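Local coordinates for protein interpain A (Prevotella intermedia, PDB 3BB7) that probably acts as a cysteine-type peptidase of the C10 family, made as a zymogen that activates itself autocatalytically, at residues Met238-Ser243 / Met313-Tyr318; Ser80-Glu85 / Glu244-His249. The protein carries 1 engineered substitution. All blocks are in the same frame, centred on the assembly; numbering follows the deposited sequence. Where two conformers were deposited one is given.

The chain is a fragment of a longer protein and includes the peptidase C10 region. Contacts 1 and 2 share helix 234-246, and their centres lie 10 Å apart. Contact 1 joins the helix to the edge region of the large antiparallel sheet. Contact 2 joins its C-terminal end to the loop carrying residues 80-85. Two packing contacts tie them together. F242 CB packs 3.8 Å from Y82 CG, and Y318 CD2 comes 3.3 Å from H249 CE1, with the Y318 and H249 ring planes at about 35°. A long, weak ion pair joins D239 OD1 to K81 NZ. M313 has its side chain about 11 Å from that of H267, the predicted proton acceptor. The predicted nucleophile position holds the engineered A116. Contact 2 lies away from both.

Contact 1: Met238-Ser243 / Met313-Tyr318; sequences MDIVFS and MVRGVY
I240 and V241 meet M313 through purely apolar contacts. I240 CG2 lies 3.8 Å from M313 SD. V241 CG2 lies 3.9 Å from M313 CE. The CB of V241 points away from the strand, but its CG2 branch still reaches the methionine methyl. In M313 the bend at chi3 (66°) turns CE toward the helix, where it touches V241 CG2 and I240 CG2. Each of the two helix side chains crosses the methionine at a slant.

A helix is laid against an antiparallel sheet here; the helix belongs to the peptidase C10 family region (clan CA). The short segments of helix 234-246 and strand 312-315 approach to 11.2 Å, with their directions 44° apart. In the sheet, strand 312-315 runs between strands 251-255 and 225-228. I227, L251 and Y253 also touch M313, and I227 touches I240 as well.

The remaining contact sets a charged group against an apolar one. R315 reaches out with its chain extended from CG to NE and crosses I240 at about a right angle. NH1 comes 3.8 Å from I240 CD1 and equally near CG2 of the same isoleucine. No hydrogen bond joins the two segments. The charge of R315 is answered within the sheet, where NE forms a salt bridge with E225 OE1.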
# COMPACT_ATOMS: atom_id res chain seq x y z
N MET A 238 2.43 -15.11 6.70
CA MET A 238 1.03 -15.12 6.31
C MET A 238 0.16 -15.28 7.54
O MET A 238 -0.91 -14.71 7.59
CB MET A 238 0.74 -16.23 5.30
CG MET A 238 1.37 -16.00 3.94
SD MET A 238 1.15 -14.35 3.26
CE MET A 238 -0.63 -14.16 3.15
N ASP A 239 0.62 -15.98 8.57
CA ASP A 239 -0.20 -16.05 9.80
C ASP A 239 -0.37 -14.67 10.47
O ASP A 239 -1.45 -14.39 11.03
CB ASP A 239 0.38 -17.09 10.76
CG ASP A 239 -0.01 -18.52 10.38
OD1 ASP A 239 0.53 -19.47 10.99
OD2 ASP A 239 -0.87 -18.72 9.46
N ILE A 240 0.64 -13.82 10.39
CA ILE A 240 0.49 -12.46 10.89
C ILE A 240 -0.58 -11.74 10.08
O ILE A 240 -1.46 -11.08 10.64
CB ILE A 240 1.83 -11.67 10.85
CG1 ILE A 240 2.81 -12.30 11.84
CG2 ILE A 240 1.59 -10.20 11.16
CD1 ILE A 240 4.22 -11.77 11.69
N VAL A 241 -0.49 -11.82 8.75
CA VAL A 241 -1.50 -11.19 7.89
C VAL A 241 -2.91 -11.69 8.23
O VAL A 241 -3.83 -10.87 8.47
CB VAL A 241 -1.19 -11.40 6.41
CG1 VAL A 241 -2.33 -10.84 5.54
CG2 VAL A 241 0.17 -10.71 6.05
N PHE A 242 -3.10 -13.01 8.28
CA PHE A 242 -4.46 -13.53 8.58
C PHE A 242 -4.96 -13.14 9.95
O PHE A 242 -6.14 -12.80 10.11
CB PHE A 242 -4.53 -15.04 8.41
CG PHE A 242 -4.12 -15.54 7.05
CD1 PHE A 242 -4.48 -14.86 5.87
CD2 PHE A 242 -3.38 -16.73 6.96
CE1 PHE A 242 -4.09 -15.38 4.61
CE2 PHE A 242 -3.00 -17.25 5.73
CZ PHE A 242 -3.35 -16.59 4.55
N SER A 243 -4.09 -13.20 10.95
CA SER A 243 -4.47 -12.84 12.30
C SER A 243 -4.86 -11.36 12.41
O SER A 243 -5.89 -11.00 13.06
CB SER A 243 -3.42 -13.28 13.32
OG SER A 243 -2.23 -12.55 13.17
N MET A 313 6.04 -4.42 6.88
CA MET A 313 4.68 -4.04 7.25
C MET A 313 4.73 -3.19 8.50
O MET A 313 5.63 -3.33 9.34
CB MET A 313 3.75 -5.25 7.41
CG MET A 313 3.78 -5.98 8.72
SD MET A 313 2.39 -7.11 9.09
CE MET A 313 2.66 -8.37 7.84
N VAL A 314 3.72 -2.35 8.66
CA VAL A 314 3.52 -1.67 9.93
C VAL A 314 2.25 -2.26 10.48
O VAL A 314 1.18 -2.16 9.83
CB VAL A 314 3.41 -0.15 9.79
CG1 VAL A 314 3.12 0.45 11.15
CG2 VAL A 314 4.68 0.43 9.22
N ARG A 315 2.36 -2.92 11.64
CA ARG A 315 1.21 -3.46 12.33
C ARG A 315 1.03 -2.69 13.64
O ARG A 315 1.88 -1.85 14.00
CB ARG A 315 1.37 -4.98 12.53
CG ARG A 315 2.44 -5.38 13.50
CD ARG A 315 2.54 -6.91 13.61
NE ARG A 315 3.72 -7.23 14.39
CZ ARG A 315 4.04 -8.46 14.79
NH1 ARG A 315 3.23 -9.48 14.49
NH2 ARG A 315 5.16 -8.66 15.47
N GLY A 316 -0.08 -2.92 14.34
CA GLY A 316 -0.32 -2.24 15.61
C GLY A 316 -1.04 -0.92 15.47
O GLY A 316 -1.06 -0.14 16.40
N VAL A 317 -1.61 -0.65 14.29
CA VAL A 317 -2.35 0.58 14.05
C VAL A 317 -3.84 0.25 14.12
O VAL A 317 -4.40 -0.50 13.27
CB VAL A 317 -1.99 1.19 12.69
CG1 VAL A 317 -2.80 2.47 12.43
CG2 VAL A 317 -0.47 1.52 12.64
N TYR A 318 -4.50 0.82 15.12
CA TYR A 318 -5.92 0.61 15.36
C TYR A 318 -6.29 1.57 16.47
O TYR A 318 -5.42 2.19 17.08
CB TYR A 318 -6.25 -0.85 15.77
CG TYR A 318 -5.20 -1.53 16.63
CD1 TYR A 318 -4.95 -1.12 17.94
CD2 TYR A 318 -4.43 -2.58 16.11
CE1 TYR A 318 -3.97 -1.74 18.71
CE2 TYR A 318 -3.47 -3.24 16.89
CZ TYR A 318 -3.24 -2.78 18.18
OH TYR A 318 -2.27 -3.38 18.93

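Contact 2: Ser80-Glu85 / Glu244-His249; sequences SKYAAE and ELTKGH
The Y82 ring carries K81 CB over the centre of one face, 3.7 Å above the plane, and T246 OG1 approaches the ring obliquely. The H249 ring has K247 CB at 3.7 Å above one face, offset toward the rim. E244 OE1 sits at the edge of that ring and in its plane. H249 ND1 donates to E244 OE1 over 2.8 Å with an N-H...O angle of 159°, nearly along the C-O axis of the carboxylate. This bond should hold the imidazole in its rotation.

Helix 234-246 ends here in a Schellman motif. G248 takes a positive phi, and its N bonds L245 O at 2.8 Å. H249 N bonds E244 O at 3.0 Å. The contact places the last helical turn against the loop between helices 49-68 and 116-128.

T246 carries the contact from the helix side. With chi1 at -73°, OG1 lies beside its own backbone N, on the side where it meets F242 O one turn back in a hydrogen bond. Y274 OH bonds both T246 OG1 and A83 O, linking helix and loop from strand 267-274. The threonine oxygen also lies 3.4 Å from Y82 CB. A83 turns its CB toward the helix. The direct bond across is from A83 N to T246 OG1, 3.0 Å long, with an angle of 150° at the hydrogen.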
# COMPACT_ATOMS: atom_id res chain seq x y z
N SER A 80 -9.90 -22.84 11.29
CA SER A 80 -9.93 -23.20 12.71
C SER A 80 -9.14 -22.21 13.56
O SER A 80 -9.27 -22.21 14.78
CB SER A 80 -9.42 -24.64 12.93
OG SER A 80 -8.01 -24.70 12.89
N LYS A 81 -8.31 -21.38 12.91
CA LYS A 81 -7.44 -20.40 13.57
C LYS A 81 -7.84 -18.93 13.30
O LYS A 81 -7.54 -18.05 14.13
CB LYS A 81 -5.98 -20.58 13.11
CG LYS A 81 -5.24 -21.85 13.60
CD LYS A 81 -3.69 -21.73 13.37
CE LYS A 81 -3.25 -22.18 11.95
NZ LYS A 81 -1.92 -21.63 11.43
N TYR A 82 -8.46 -18.67 12.15
CA TYR A 82 -8.74 -17.29 11.68
C TYR A 82 -10.10 -17.21 11.06
O TYR A 82 -10.72 -18.25 10.79
CB TYR A 82 -7.77 -16.92 10.55
CG TYR A 82 -6.34 -17.30 10.80
CD1 TYR A 82 -5.60 -16.65 11.78
CD2 TYR A 82 -5.72 -18.29 10.05
CE1 TYR A 82 -4.26 -17.00 12.00
CE2 TYR A 82 -4.41 -18.63 10.25
CZ TYR A 82 -3.69 -18.00 11.23
OH TYR A 82 -2.37 -18.39 11.37
N ALA A 83 -10.56 -15.99 10.75
CA ALA A 83 -11.72 -15.86 9.90
C ALA A 83 -11.53 -16.62 8.61
O ALA A 83 -10.43 -16.66 8.02
CB ALA A 83 -12.02 -14.38 9.63
N ALA A 84 -12.61 -17.22 8.12
CA ALA A 84 -12.51 -17.94 6.86
C ALA A 84 -12.03 -17.04 5.71
O ALA A 84 -11.29 -17.48 4.83
CB ALA A 84 -13.82 -18.58 6.50
N GLU A 85 -12.50 -15.78 5.73
CA GLU A 85 -12.16 -14.78 4.72
C GLU A 85 -12.46 -13.44 5.39
O GLU A 85 -13.25 -13.39 6.35
CB GLU A 85 -13.01 -14.97 3.46
CG GLU A 85 -14.50 -15.02 3.77
CD GLU A 85 -15.37 -15.35 2.58
OE1 GLU A 85 -14.86 -15.32 1.45
OE2 GLU A 85 -16.57 -15.64 2.80
N GLU A 244 -4.09 -10.48 11.77
CA GLU A 244 -4.38 -9.07 11.89
C GLU A 244 -5.69 -8.74 11.15
O GLU A 244 -6.52 -8.00 11.65
CB GLU A 244 -3.24 -8.23 11.33
CG GLU A 244 -2.03 -8.23 12.21
CD GLU A 244 -2.19 -7.40 13.45
OE1 GLU A 244 -3.15 -6.61 13.57
OE2 GLU A 244 -1.30 -7.54 14.31
N LEU A 245 -5.88 -9.31 9.97
CA LEU A 245 -7.11 -8.99 9.24
C LEU A 245 -8.35 -9.60 9.89
O LEU A 245 -9.43 -8.98 9.85
CB LEU A 245 -6.98 -9.36 7.74
CG LEU A 245 -6.32 -8.24 6.86
CD1 LEU A 245 -7.18 -6.95 6.79
CD2 LEU A 245 -4.93 -7.90 7.31
N THR A 246 -8.21 -10.79 10.48
CA THR A 246 -9.30 -11.39 11.25
C THR A 246 -9.78 -10.43 12.34
O THR A 246 -10.96 -10.41 12.71
CB THR A 246 -8.80 -12.68 11.91
OG1 THR A 246 -8.68 -13.69 10.90
CG2 THR A 246 -9.77 -13.18 13.00
N LYS A 247 -8.84 -9.70 12.94
CA LYS A 247 -9.14 -8.72 13.96
C LYS A 247 -9.66 -7.38 13.41
O LYS A 247 -9.93 -6.46 14.19
CB LYS A 247 -7.89 -8.44 14.80
CG LYS A 247 -7.34 -9.65 15.53
CD LYS A 247 -5.96 -9.37 16.11
CE LYS A 247 -5.31 -10.64 16.67
NZ LYS A 247 -6.22 -11.45 17.54
N GLY A 248 -9.76 -7.27 12.09
CA GLY A 248 -10.24 -6.03 11.46
C GLY A 248 -9.18 -4.94 11.41
O GLY A 248 -9.51 -3.74 11.53
N HIS A 249 -7.92 -5.34 11.25
CA HIS A 249 -6.82 -4.38 11.18
C HIS A 249 -6.13 -4.36 9.83
O HIS A 249 -5.27 -5.20 9.55
CB HIS A 249 -5.74 -4.73 12.21
CG HIS A 249 -6.23 -4.81 13.62
ND1 HIS A 249 -5.51 -5.45 14.60
CD2 HIS A 249 -7.33 -4.30 14.23
CE1 HIS A 249 -6.15 -5.35 15.76
NE2 HIS A 249 -7.25 -4.65 15.56